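Local coordinates for Agap007691-pb (Anopheles gambiae, PDB 5C98), which is a serpin of unestablished function that may inhibit serine proteases, at residues K225-P230 / T274-P279; L50-P55 / A97-L102; E27-C32 / C37-S42. One frame throughout, in Å; residues are numbered along the deposited sequence. Where two conformers were deposited one is given.

Contact 1. Residues K225-P230 / T274-P279; sequences KVVDMP and TDLKLP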
ATOM      1  N   LYS A 225     -15.822   3.831 -15.896  1.00 15.10           N
ATOM      2  CA  LYS A 225     -15.909   2.418 -16.223  1.00 15.80           C
ATOM      3  C   LYS A 225     -15.083   1.625 -15.219  1.00 15.18           C
ATOM      4  O   LYS A 225     -14.108   2.131 -14.656  1.00 15.00           O
ATOM      5  CB  LYS A 225     -15.333   2.167 -17.609  1.00 16.20           C
ATOM      6  CG  LYS A 225     -16.153   2.663 -18.754  1.00 18.35           C
ATOM      7  CD  LYS A 225     -15.536   2.269 -20.093  1.00 19.89           C
ATOM      8  CE  LYS A 225     -16.404   2.697 -21.226  1.00 20.40           C
ATOM      9  NZ  LYS A 225     -15.814   2.347 -22.541  1.00 23.17           N
ATOM     10  N   VAL A 226     -15.485   0.379 -14.981  1.00 15.86           N
ATOM     11  CA  VAL A 226     -14.826  -0.481 -14.003  1.00 16.33           C
ATOM     12  C   VAL A 226     -14.602  -1.850 -14.613  1.00 16.39           C
ATOM     13  O   VAL A 226     -15.520  -2.425 -15.201  1.00 19.10           O
ATOM     14  CB  VAL A 226     -15.701  -0.638 -12.754  1.00 17.71           C
ATOM     15  CG1 VAL A 226     -14.982  -1.401 -11.691  1.00 18.87           C
ATOM     16  CG2 VAL A 226     -16.140   0.726 -12.247  1.00 19.39           C
ATOM     17  N   VAL A 227     -13.406  -2.387 -14.447  1.00 15.17           N
ATOM     18  CA  VAL A 227     -13.156  -3.800 -14.680  1.00 15.78           C
ATOM     19  C   VAL A 227     -12.430  -4.356 -13.464  1.00 16.18           C
ATOM     20  O   VAL A 227     -11.618  -3.670 -12.839  1.00 17.28           O
ATOM     21  CB  VAL A 227     -12.321  -4.074 -15.953  1.00 17.25           C
ATOM     22  CG1 VAL A 227     -13.097  -3.751 -17.232  1.00 21.25           C
ATOM     23  CG2 VAL A 227     -10.967  -3.364 -15.898  1.00 23.38           C
ATOM     24  N   ASP A 228     -12.726  -5.586 -13.109  1.00 17.66           N
ATOM     25  CA  ASP A 228     -12.014  -6.271 -12.026  1.00 16.16           C
ATOM     26  C   ASP A 228     -11.142  -7.336 -12.677  1.00 19.52           C
ATOM     27  O   ASP A 228     -11.656  -8.315 -13.228  1.00 24.29           O
ATOM     28  CB  ASP A 228     -12.992  -6.866 -11.014  1.00 18.03           C
ATOM     29  CG  ASP A 228     -12.424  -6.930  -9.605  1.00 25.27           C
ATOM     30  OD1 ASP A 228     -11.185  -6.780  -9.431  1.00 23.65           O
ATOM     31  OD2 ASP A 228     -13.227  -7.134  -8.666  1.00 26.51           O
ATOM     32  N   MET A 229      -9.826  -7.111 -12.655  1.00 16.23           N
ATOM     33  CA  MET A 229      -8.851  -7.910 -13.379  1.00 18.05           C
ATOM     34  C   MET A 229      -8.200  -8.882 -12.408  1.00 19.78           C
ATOM     35  O   MET A 229      -7.374  -8.461 -11.582  1.00 18.68           O
ATOM     36  CB  MET A 229      -7.791  -7.002 -13.987  1.00 21.13           C
ATOM     37  CG  MET A 229      -8.360  -6.149 -15.115  1.00 21.45           C
ATOM     38  SD  MET A 229      -7.114  -5.133 -15.885  1.00 23.34           S
ATOM     39  CE  MET A 229      -5.993  -6.360 -16.546  1.00 47.96           C
ATOM     40  N   PRO A 230      -8.525 -10.160 -12.446  1.00 17.93           N
ATOM     41  CA  PRO A 230      -7.994 -11.064 -11.425  1.00 18.04           C
ATOM     42  C   PRO A 230      -6.532 -11.407 -11.628  1.00 19.47           C
ATOM     43  O   PRO A 230      -6.027 -11.507 -12.742  1.00 17.65           O
ATOM     44  CB  PRO A 230      -8.842 -12.335 -11.592  1.00 20.36           C
ATOM     45  CG  PRO A 230      -9.301 -12.297 -13.001  1.00 28.62           C
ATOM     46  CD  PRO A 230      -9.449 -10.834 -13.372  1.00 20.97           C
ATOM     47  N   THR A 274     -14.756  -8.521 -23.080  1.00 22.60           N
ATOM     48  CA  THR A 274     -14.342  -7.121 -23.069  1.00 22.26           C
ATOM     49  C   THR A 274     -13.094  -6.940 -23.906  1.00 23.64           C
ATOM     50  O   THR A 274     -12.126  -7.689 -23.756  1.00 25.28           O
ATOM     51  CB  THR A 274     -14.029  -6.690 -21.638  1.00 25.49           C
ATOM     52  OG1 THR A 274     -15.211  -6.807 -20.844  1.00 24.08           O
ATOM     53  CG2 THR A 274     -13.511  -5.231 -21.574  1.00 22.90           C
ATOM     54  N   ASP A 275     -13.108  -5.929 -24.771  1.00 20.26           N
ATOM     55  CA  ASP A 275     -11.909  -5.537 -25.493  1.00 19.78           C
ATOM     56  C   ASP A 275     -11.119  -4.625 -24.572  1.00 19.20           C
ATOM     57  O   ASP A 275     -11.524  -3.488 -24.300  1.00 19.46           O
ATOM     58  CB  ASP A 275     -12.241  -4.835 -26.803  1.00 24.09           C
ATOM     59  CG  ASP A 275     -11.024  -4.677 -27.662  1.00 28.48           C
ATOM     60  OD1 ASP A 275     -10.318  -3.680 -27.495  1.00 27.69           O
ATOM     61  OD2 ASP A 275     -10.735  -5.596 -28.462  1.00 40.19           O
ATOM     62  N   LEU A 276     -10.025  -5.165 -24.049  1.00 18.56           N
ATOM     63  CA  LEU A 276      -9.276  -4.555 -22.965  0.50 17.49           C
ATOM     64  C   LEU A 276      -7.932  -4.060 -23.479  1.00 18.53           C
ATOM     65  O   LEU A 276      -7.193  -4.812 -24.118  1.00 20.68           O
ATOM     66  CB  LEU A 276      -9.076  -5.603 -21.865  0.50 19.70           C
ATOM     67  CG  LEU A 276      -8.327  -5.239 -20.587  0.50 20.40           C
ATOM     68  CD1 LEU A 276      -9.040  -4.159 -19.839  0.50 16.15           C
ATOM     69  CD2 LEU A 276      -8.189  -6.469 -19.727  0.50 16.64           C
ATOM     70  N   LYS A 277      -7.612  -2.806 -23.170  1.00 15.40           N
ATOM     71  CA  LYS A 277      -6.308  -2.230 -23.421  1.00 17.07           C
ATOM     72  C   LYS A 277      -5.822  -1.577 -22.146  1.00 17.48           C
ATOM     73  O   LYS A 277      -6.583  -0.890 -21.473  1.00 18.28           O
ATOM     74  CB  LYS A 277      -6.325  -1.222 -24.551  1.00 18.69           C
ATOM     75  CG  LYS A 277      -6.604  -1.864 -25.888  1.00 21.85           C
ATOM     76  CD  LYS A 277      -6.478  -0.841 -26.972  1.00 24.57           C
ATOM     77  CE  LYS A 277      -6.362  -1.461 -28.342  1.00 35.52           C
ATOM     78  NZ  LYS A 277      -5.953  -0.432 -29.338  1.00 37.42           N
ATOM     79  N   LEU A 278      -4.547  -1.818 -21.816  1.00 17.61           N
ATOM     80  CA  LEU A 278      -3.968  -1.355 -20.551  1.00 22.25           C
ATOM     81  C   LEU A 278      -2.484  -1.158 -20.818  1.00 20.41           C
ATOM     82  O   LEU A 278      -1.871  -2.028 -21.441  1.00 20.68           O
ATOM     83  CB  LEU A 278      -4.148  -2.454 -19.488  1.00 25.33           C
ATOM     84  CG  LEU A 278      -3.774  -2.223 -18.030  1.00 24.58           C
ATOM     85  CD1 LEU A 278      -4.797  -1.330 -17.347  1.00 22.73           C
ATOM     86  CD2 LEU A 278      -3.684  -3.545 -17.274  1.00 28.90           C
ATOM     87  N   PRO A 279      -1.859  -0.071 -20.372  1.00 18.19           N
ATOM     88  CA  PRO A 279      -0.395  -0.012 -20.475  1.00 17.66           C
ATOM     89  C   PRO A 279       0.263  -1.150 -19.708  1.00 20.56           C
ATOM     90  O   PRO A 279      -0.231  -1.595 -18.670  1.00 18.70           O
ATOM     91  CB  PRO A 279      -0.041   1.351 -19.869  1.00 20.29           C
ATOM     92  CG  PRO A 279      -1.193   1.701 -19.023  1.00 24.84           C
ATOM     93  CD  PRO A 279      -2.401   1.094 -19.653  1.00 21.42           C
TER

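Contact 2. Residues L50-P55 / A97-L102; sequences LSMFYP and ALSFVL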
ATOM      1  N   LEU A  50       1.864  -0.373  12.394  1.00 14.41           N
ATOM      2  CA  LEU A  50       1.838   0.556  13.502  0.50 15.42           C
ATOM      3  C   LEU A  50       1.169  -0.058  14.727  1.00 16.26           C
ATOM      4  O   LEU A  50       1.526   0.277  15.863  1.00 17.07           O
ATOM      5  CB  LEU A  50       1.165   1.847  13.024  0.50 18.27           C
ATOM      6  CG  LEU A  50       1.306   3.102  13.859  0.50 16.23           C
ATOM      7  CD1 LEU A  50       2.757   3.366  14.246  0.50 14.92           C
ATOM      8  CD2 LEU A  50       0.723   4.278  13.095  0.50 15.90           C
ATOM      9  N   SER A  51       0.216  -0.950  14.520  1.00 15.38           N
ATOM     10  CA  SER A  51      -0.505  -1.591  15.613  0.50 16.39           C
ATOM     11  C   SER A  51       0.420  -2.361  16.541  1.00 15.80           C
ATOM     12  O   SER A  51       0.058  -2.621  17.697  1.00 17.47           O
ATOM     13  CB  SER A  51      -1.533  -2.579  15.047  0.50 18.88           C
ATOM     14  OG  SER A  51      -2.705  -1.930  14.624  0.50 21.04           O
ATOM     15  N   MET A  52       1.587  -2.796  16.049  1.00 15.53           N
ATOM     16  CA  MET A  52       2.537  -3.506  16.911  1.00 14.06           C
ATOM     17  C   MET A  52       2.937  -2.647  18.096  1.00 17.06           C
ATOM     18  O   MET A  52       3.289  -3.175  19.150  1.00 16.70           O
ATOM     19  CB  MET A  52       3.787  -3.912  16.120  1.00 14.77           C
ATOM     20  CG  MET A  52       3.516  -4.801  14.931  1.00 15.96           C
ATOM     21  SD  MET A  52       5.014  -5.534  14.247  1.00 17.54           S
ATOM     22  CE  MET A  52       5.823  -4.065  13.602  1.00 17.87           C
ATOM     23  N   PHE A  53       2.904  -1.325  17.944  1.00 16.40           N
ATOM     24  CA  PHE A  53       3.274  -0.449  19.048  1.00 15.91           C
ATOM     25  C   PHE A  53       2.118  -0.154  19.995  1.00 17.79           C
ATOM     26  O   PHE A  53       2.341   0.425  21.058  1.00 17.73           O
ATOM     27  CB  PHE A  53       3.835   0.850  18.466  1.00 18.74           C
ATOM     28  CG  PHE A  53       5.097   0.640  17.708  1.00 18.43           C
ATOM     29  CD1 PHE A  53       6.306   0.675  18.364  1.00 20.34           C
ATOM     30  CD2 PHE A  53       5.076   0.317  16.354  1.00 19.86           C
ATOM     31  CE1 PHE A  53       7.489   0.455  17.679  1.00 22.89           C
ATOM     32  CE2 PHE A  53       6.265   0.076  15.666  1.00 22.95           C
ATOM     33  CZ  PHE A  53       7.464   0.150  16.336  1.00 19.89           C
ATOM     34  N   TYR A  54       0.886  -0.527  19.645  1.00 16.41           N
ATOM     35  CA  TYR A  54      -0.254  -0.220  20.503  1.00 17.08           C
ATOM     36  C   TYR A  54      -0.107  -0.735  21.918  1.00 17.59           C
ATOM     37  O   TYR A  54      -0.429   0.015  22.849  1.00 18.70           O
ATOM     38  CB  TYR A  54      -1.503  -0.797  19.839  1.00 19.14           C
ATOM     39  CG  TYR A  54      -2.821  -0.645  20.560  1.00 17.53           C
ATOM     40  CD1 TYR A  54      -3.379   0.614  20.757  1.00 18.05           C
ATOM     41  CD2 TYR A  54      -3.555  -1.754  20.928  1.00 18.89           C
ATOM     42  CE1 TYR A  54      -4.595   0.758  21.345  1.00 20.85           C
ATOM     43  CE2 TYR A  54      -4.775  -1.627  21.529  1.00 20.32           C
ATOM     44  CZ  TYR A  54      -5.299  -0.367  21.728  1.00 19.95           C
ATOM     45  OH  TYR A  54      -6.536  -0.215  22.313  1.00 23.19           O
ATOM     46  N   PRO A  55       0.377  -1.954  22.158  1.00 17.36           N
ATOM     47  CA  PRO A  55       0.532  -2.407  23.551  1.00 18.16           C
ATOM     48  C   PRO A  55       1.564  -1.619  24.341  1.00 22.49           C
ATOM     49  O   PRO A  55       1.553  -1.692  25.576  1.00 25.35           O
ATOM     50  CB  PRO A  55       0.946  -3.879  23.401  1.00 20.44           C
ATOM     51  CG  PRO A  55       0.632  -4.239  21.994  1.00 25.54           C
ATOM     52  CD  PRO A  55       0.745  -3.008  21.200  1.00 17.99           C
ATOM     53  N   ALA A  97       4.069  -8.571   2.485  1.00 14.66           N
ATOM     54  CA  ALA A  97       3.794  -7.434   3.363  1.00 14.66           C
ATOM     55  C   ALA A  97       4.695  -7.622   4.572  1.00 16.67           C
ATOM     56  O   ALA A  97       4.421  -8.470   5.431  1.00 17.25           O
ATOM     57  CB  ALA A  97       2.332  -7.385   3.767  1.00 16.10           C
ATOM     58  N   LEU A  98       5.763  -6.826   4.625  1.00 16.39           N
ATOM     59  CA  LEU A  98       6.852  -7.039   5.567  1.00 15.21           C
ATOM     60  C   LEU A  98       7.158  -5.745   6.289  1.00 13.71           C
ATOM     61  O   LEU A  98       7.395  -4.718   5.639  1.00 15.27           O
ATOM     62  CB  LEU A  98       8.112  -7.514   4.842  1.00 17.79           C
ATOM     63  CG  LEU A  98       8.039  -8.897   4.183  1.00 20.16           C
ATOM     64  CD1 LEU A  98       9.131  -9.049   3.103  1.00 25.15           C
ATOM     65  CD2 LEU A  98       8.143  -9.976   5.246  1.00 29.17           C
ATOM     66  N   SER A  99       7.160  -5.785   7.608  1.00 15.17           N
ATOM     67  CA  SER A  99       7.592  -4.660   8.420  1.00 14.97           C
ATOM     68  C   SER A  99       9.008  -4.869   8.934  1.00 15.44           C
ATOM     69  O   SER A  99       9.490  -5.994   9.093  1.00 17.23           O
ATOM     70  CB  SER A  99       6.663  -4.427   9.600  1.00 15.98           C
ATOM     71  OG  SER A  99       6.596  -5.569  10.432  1.00 16.29           O
ATOM     72  N   PHE A 100       9.658  -3.749   9.240  1.00 16.52           N
ATOM     73  CA  PHE A 100      11.041  -3.763   9.688  1.00 15.97           C
ATOM     74  C   PHE A 100      11.191  -2.577  10.622  1.00 15.51           C
ATOM     75  O   PHE A 100      10.628  -1.499  10.368  1.00 17.35           O
ATOM     76  CB  PHE A 100      11.948  -3.633   8.467  1.00 15.51           C
ATOM     77  CG  PHE A 100      13.403  -3.725   8.757  1.00 16.99           C
ATOM     78  CD1 PHE A 100      13.979  -4.959   8.976  1.00 17.80           C
ATOM     79  CD2 PHE A 100      14.203  -2.591   8.811  1.00 19.42           C
ATOM     80  CE1 PHE A 100      15.343  -5.085   9.258  1.00 18.33           C
ATOM     81  CE2 PHE A 100      15.566  -2.706   9.077  1.00 19.08           C
ATOM     82  CZ  PHE A 100      16.136  -3.944   9.323  1.00 18.28           C
ATOM     83  N   VAL A 101      11.920  -2.777  11.700  1.00 15.19           N
ATOM     84  CA  VAL A 101      12.063  -1.768  12.734  1.00 16.38           C
ATOM     85  C   VAL A 101      13.540  -1.523  12.970  1.00 17.27           C
ATOM     86  O   VAL A 101      14.311  -2.478  13.147  1.00 18.45           O
ATOM     87  CB  VAL A 101      11.390  -2.217  14.041  1.00 15.27           C
ATOM     88  CG1 VAL A 101      11.469  -1.154  15.102  1.00 18.12           C
ATOM     89  CG2 VAL A 101       9.950  -2.636  13.800  1.00 17.54           C
ATOM     90  N   LEU A 102      13.932  -0.247  12.990  1.00 15.36           N
ATOM     91  CA  LEU A 102      15.250   0.147  13.469  1.00 15.49           C
ATOM     92  C   LEU A 102      15.134   0.709  14.877  1.00 16.05           C
ATOM     93  O   LEU A 102      14.242   1.498  15.173  1.00 17.50           O
ATOM     94  CB  LEU A 102      15.882   1.229  12.595  1.00 18.61           C
ATOM     95  CG  LEU A 102      16.229   0.876  11.156  1.00 18.78           C
ATOM     96  CD1 LEU A 102      16.724   2.118  10.439  1.00 16.25           C
ATOM     97  CD2 LEU A 102      17.292  -0.211  11.151  1.00 20.89           C
TER

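Contact 3. Residues E27-C32 / C37-S42; sequences EYFKAC and CNCAVS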
ATOM      1  N   GLU A  27      -9.867   7.073   2.705  1.00 14.57           N
ATOM      2  CA  GLU A  27      -9.527   8.366   3.292  1.00 16.74           C
ATOM      3  C   GLU A  27      -8.031   8.624   3.220  1.00 15.44           C
ATOM      4  O   GLU A  27      -7.590   9.727   2.884  1.00 15.79           O
ATOM      5  CB  GLU A  27      -9.970   8.401   4.753  1.00 18.50           C
ATOM      6  CG  GLU A  27     -11.483   8.533   4.928  1.00 21.43           C
ATOM      7  CD  GLU A  27     -11.938   8.294   6.347  1.00 39.36           C
ATOM      8  OE1 GLU A  27     -11.210   7.626   7.121  1.00 38.33           O
ATOM      9  OE2 GLU A  27     -13.048   8.766   6.684  1.00 43.13           O
ATOM     10  N   TYR A  28      -7.230   7.615   3.543  1.00 14.29           N
ATOM     11  CA  TYR A  28      -5.784   7.761   3.483  1.00 13.31           C
ATOM     12  C   TYR A  28      -5.329   8.064   2.061  1.00 15.94           C
ATOM     13  O   TYR A  28      -4.481   8.932   1.835  1.00 14.80           O
ATOM     14  CB  TYR A  28      -5.173   6.454   3.968  1.00 15.17           C
ATOM     15  CG  TYR A  28      -3.668   6.428   4.133  1.00 16.40           C
ATOM     16  CD1 TYR A  28      -2.821   6.293   3.049  1.00 15.75           C
ATOM     17  CD2 TYR A  28      -3.099   6.455   5.396  1.00 14.79           C
ATOM     18  CE1 TYR A  28      -1.454   6.206   3.216  1.00 15.25           C
ATOM     19  CE2 TYR A  28      -1.736   6.380   5.562  1.00 15.84           C
ATOM     20  CZ  TYR A  28      -0.928   6.260   4.493  1.00 14.19           C
ATOM     21  OH  TYR A  28       0.452   6.150   4.650  1.00 15.96           O
ATOM     22  N   PHE A  29      -5.858   7.327   1.090  1.00 14.02           N
ATOM     23  CA  PHE A  29      -5.450   7.569  -0.291  1.00 14.14           C
ATOM     24  C   PHE A  29      -5.804   8.980  -0.739  1.00 15.81           C
ATOM     25  O   PHE A  29      -5.004   9.629  -1.413  1.00 15.84           O
ATOM     26  CB  PHE A  29      -6.042   6.523  -1.237  1.00 15.08           C
ATOM     27  CG  PHE A  29      -5.544   6.655  -2.644  1.00 15.28           C
ATOM     28  CD1 PHE A  29      -4.191   6.610  -2.913  1.00 18.10           C
ATOM     29  CD2 PHE A  29      -6.403   6.876  -3.690  1.00 16.58           C
ATOM     30  CE1 PHE A  29      -3.713   6.762  -4.194  1.00 18.83           C
ATOM     31  CE2 PHE A  29      -5.894   7.003  -4.973  1.00 16.62           C
ATOM     32  CZ  PHE A  29      -4.564   6.949  -5.193  1.00 17.87           C
ATOM     33  N   LYS A  30      -6.987   9.475  -0.373  1.00 14.36           N
ATOM     34  CA  LYS A  30      -7.344  10.849  -0.718  1.00 15.20           C
ATOM     35  C   LYS A  30      -6.362  11.837  -0.121  1.00 17.03           C
ATOM     36  O   LYS A  30      -6.107  12.893  -0.706  1.00 19.17           O
ATOM     37  CB  LYS A  30      -8.751  11.189  -0.199  1.00 18.37           C
ATOM     38  CG  LYS A  30      -9.815  10.501  -0.963  1.00 23.54           C
ATOM     39  CD  LYS A  30     -11.192  10.650  -0.334  1.00 19.91           C
ATOM     40  CE  LYS A  30     -12.038   9.485  -0.813  1.00 22.19           C
ATOM     41  NZ  LYS A  30     -13.454   9.766  -0.601  1.00 28.93           N
ATOM     42  N   ALA A  31      -5.829  11.538   1.059  1.00 16.20           N
ATOM     43  CA  ALA A  31      -4.887  12.441   1.710  1.00 18.66           C
ATOM     44  C   ALA A  31      -3.510  12.400   1.075  1.00 21.32           C
ATOM     45  O   ALA A  31      -2.759  13.369   1.220  1.00 26.04           O
ATOM     46  CB  ALA A  31      -4.755  12.073   3.192  1.00 20.46           C
ATOM     47  N   CYS A  32      -3.132  11.316   0.396  1.00 18.39           N
ATOM     48  CA  CYS A  32      -1.818  11.300  -0.241  1.00 20.46           C
ATOM     49  C   CYS A  32      -1.843  11.404  -1.763  1.00 20.60           C
ATOM     50  O   CYS A  32      -0.795  11.683  -2.355  1.00 21.35           O
ATOM     51  CB  CYS A  32      -0.962  10.122   0.241  1.00 27.86           C
ATOM     52  SG  CYS A  32      -1.603   8.526  -0.089  1.00 27.62           S
ATOM     53  N   CYS A  37       1.476  12.667  -9.891  1.00 21.98           N
ATOM     54  CA  CYS A  37       2.388  11.579  -9.557  1.00 24.49           C
ATOM     55  C   CYS A  37       1.682  10.238  -9.635  1.00 24.52           C
ATOM     56  O   CYS A  37       0.454  10.152  -9.547  1.00 21.75           O
ATOM     57  CB  CYS A  37       2.866  11.698  -8.104  1.00 25.55           C
ATOM     58  SG  CYS A  37       3.632  13.289  -7.737  1.00 38.82           S
ATOM     59  N   ASN A  38       2.473   9.177  -9.764  1.00 18.73           N
ATOM     60  CA  ASN A  38       1.973   7.824  -9.598  1.00 16.79           C
ATOM     61  C   ASN A  38       2.081   7.470  -8.125  1.00 19.41           C
ATOM     62  O   ASN A  38       2.896   8.036  -7.394  1.00 24.64           O
ATOM     63  CB  ASN A  38       2.737   6.822 -10.465  1.00 19.35           C
ATOM     64  CG  ASN A  38       2.568   7.097 -11.924  1.00 19.40           C
ATOM     65  OD1 ASN A  38       1.626   7.763 -12.314  1.00 18.03           O
ATOM     66  ND2 ASN A  38       3.502   6.608 -12.752  1.00 21.28           N
ATOM     67  N   CYS A  39       1.218   6.585  -7.669  1.00 17.56           N
ATOM     68  CA  CYS A  39       1.165   6.257  -6.252  1.00 19.14           C
ATOM     69  C   CYS A  39       0.729   4.815  -6.104  1.00 17.75           C
ATOM     70  O   CYS A  39      -0.076   4.322  -6.893  1.00 16.59           O
ATOM     71  CB  CYS A  39       0.175   7.195  -5.538  1.00 19.13           C
ATOM     72  SG  CYS A  39       0.003   6.872  -3.774  1.00 28.52           S
ATOM     73  N   ALA A  40       1.296   4.135  -5.106  1.00 16.63           N
ATOM     74  CA  ALA A  40       0.760   2.901  -4.568  1.00 15.98           C
ATOM     75  C   ALA A  40       1.025   2.952  -3.072  1.00 15.03           C
ATOM     76  O   ALA A  40       2.160   3.223  -2.650  1.00 15.13           O
ATOM     77  CB  ALA A  40       1.426   1.681  -5.206  1.00 20.38           C
ATOM     78  N   VAL A  41      -0.014   2.716  -2.283  1.00 13.60           N
ATOM     79  CA  VAL A  41       0.075   2.669  -0.828  1.00 13.66           C
ATOM     80  C   VAL A  41      -0.727   1.480  -0.308  1.00 13.87           C
ATOM     81  O   VAL A  41      -1.642   0.979  -0.964  1.00 13.64           O
ATOM     82  CB  VAL A  41      -0.397   3.975  -0.146  1.00 15.48           C
ATOM     83  CG1 VAL A  41       0.593   5.106  -0.423  1.00 16.23           C
ATOM     84  CG2 VAL A  41      -1.808   4.372  -0.607  1.00 14.31           C
ATOM     85  N   SER A  42      -0.410   1.038   0.910  1.00 12.84           N
ATOM     86  CA  SER A  42      -1.189   0.015   1.599  1.00 12.66           C
ATOM     87  C   SER A  42      -1.538   0.539   2.976  1.00 13.52           C
ATOM     88  O   SER A  42      -0.813   0.303   3.949  1.00 12.95           O
ATOM     89  CB  SER A  42      -0.389  -1.277   1.702  1.00 13.25           C
ATOM     90  OG  SER A  42      -1.101  -2.220   2.455  1.00 14.80           O
TER

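Contact 1. Residues K225-P230 / T274-P279
M229 gives the largest share of this contact, sending its flexible thioether across the gap to meet L276 and L278 tip to tip. Its CG stands beside the backbone N, the next bond is extended, and a bend at the last torsion (chi3 62°) swings the terminal methyl between the two leucines. That methyl, CE of M229, lies 3.7 Å from CD2 of L278 and 3.9 Å from CD2 of L276. The sulfur takes part as well, with SD of M229 4.0 Å from CD2 of L278. Methionine suits the place because its long, unbranched chain can bridge two layers whose backbones stay well apart. L276 was modelled in two conformers; in the one described, CG is anti to the backbone N (chi1 -179°), which directs its branches at the other strand. V227 is shorter and adds only a loose touch, CG2 of V227 lying 4.5 Å from CD1 of L276.

The strands run nearly at right angles (84°), their axes 10.7 Å apart at closest, so this is packing between layers and not pairing within a sheet. Both strands also pair with strand 204-219, and their packing forms part of the serpin's buried beta core. F185 touches both M229 and L276, and F348 both V227 and L276, making that core partly aromatic. D228 turns to the other side of its strand, where R359 and S238 bind its carboxylate.

V227 and M229 find their backbone partners in the adjacent strand 237-244. Since only apolar side chains meet, cohesion between the two segments rests on dispersion and the exclusion of water, forces that demand close fit but little directionality.

Contact 2. Residues L50-P55 / A97-L102
The methyl end of M52 rests against S99, with CE of M52 3.6 Å from OG of S99 and 4.1 Å from CB of S99. Three torsions deliver it there. CG lies anti to the carbonyl carbon (chi1 -59°), the middle of the chain is extended, and the final bond bends (chi3 -67°), laying the S-CH3 group against the strand. CE of M52 also comes within 4.4 Å of CG2 of V101, so one methyl spans two residues on the same side of the strand. S99 holds OG between its backbone N and carbonyl carbon; the hydroxyl is hydrogen-bonded to OG1 of T123, which lets a small polar side chain sit in a buried place.

F53 reaches V101 with its far end. CZ of F53 is 4.4 Å from CG1 of V101, and the methyl lies at the ring edge, near the ring plane. The ring is turned broadside to its own side-chain stem (chi2 -88°), with L50 O in plane at another part of its edge. M52 and F53 are the middle residues of a type I turn from S51 to Y54, closed by a 3.0 Å bond from Y54 N to S51 O; the turn points M52 at the strand, while F53 comes near only through its ring.

Q82 of helix 75-89 also touches M52, and F117 of helix 111-119 meets the F53 ring. Strand 95-104, with strands 124-128, 169-177 and 320-328, matches the large central sheet (sheet A) of serpins; helix 133-146 lies over its opposite face, where F100 stacks with F143.

Contact 3. Residues E27-C32 / C37-S42
The carbonyl oxygen of Y28 receives two weak backbone bonds, from A31 N at 3.0 Å and from C32 N at 3.1 Å, as the helix tightens through its last turn. That turn points Y28 and C32 at the strand, and the ring of F29 swings round to it. F29, its CG anti to the backbone N (chi1 -174°), brings its ring edge to C39: SG of C39 is 3.7 Å from CE1 of F29 and lies 85° off the ring normal. This is a sulfur-aromatic contact at the edge, where the ring hydrogens carry a slight positive charge that probably favours the polarisable sulfur.

V41 wedges among all three helix residues. Its CG2 is 4.0 Å from CD1 of F29, its CG1 is 4.1 Å from SG of C32, and its CB is 4.2 Å from CE1 of Y28; the compact beta-branched valine fills this notch without needing length. The sulfurs of C32 and C39 stay 4.3 Å apart, SG to SG, far too distant for a disulfide.

Strand 39-41 pairs antiparallel with strand 366-372, and S42 next to it caps the following helix through H45 N. An N-terminal helix laid against a short strand near the middle of the molecule, which leads straight into a second helix, is characteristic of the serpin fold.

All three contacts are buried, but contact 3 lies nearest the middle of the chain, with contacts 1 and 2 farther out on opposite sides of it, their centres 35 Å apart. Contact 1 joins two strand layers, contact 2 a turn to a strand, and contact 3 a helix to a strand. No secondary-structure element is shared, although strand 39-41 of contact 3 leads directly into helix 43-51, whose end begins contact 2. The chemistry differs as well: purely aliphatic and thioether packing in contact 1; a methionine against a serine hydroxyl, and a valine met by methionine and phenylalanine, in contact 2; a cysteine sulfur at a phenylalanine edge, with a valine among helix side chains, in contact 3.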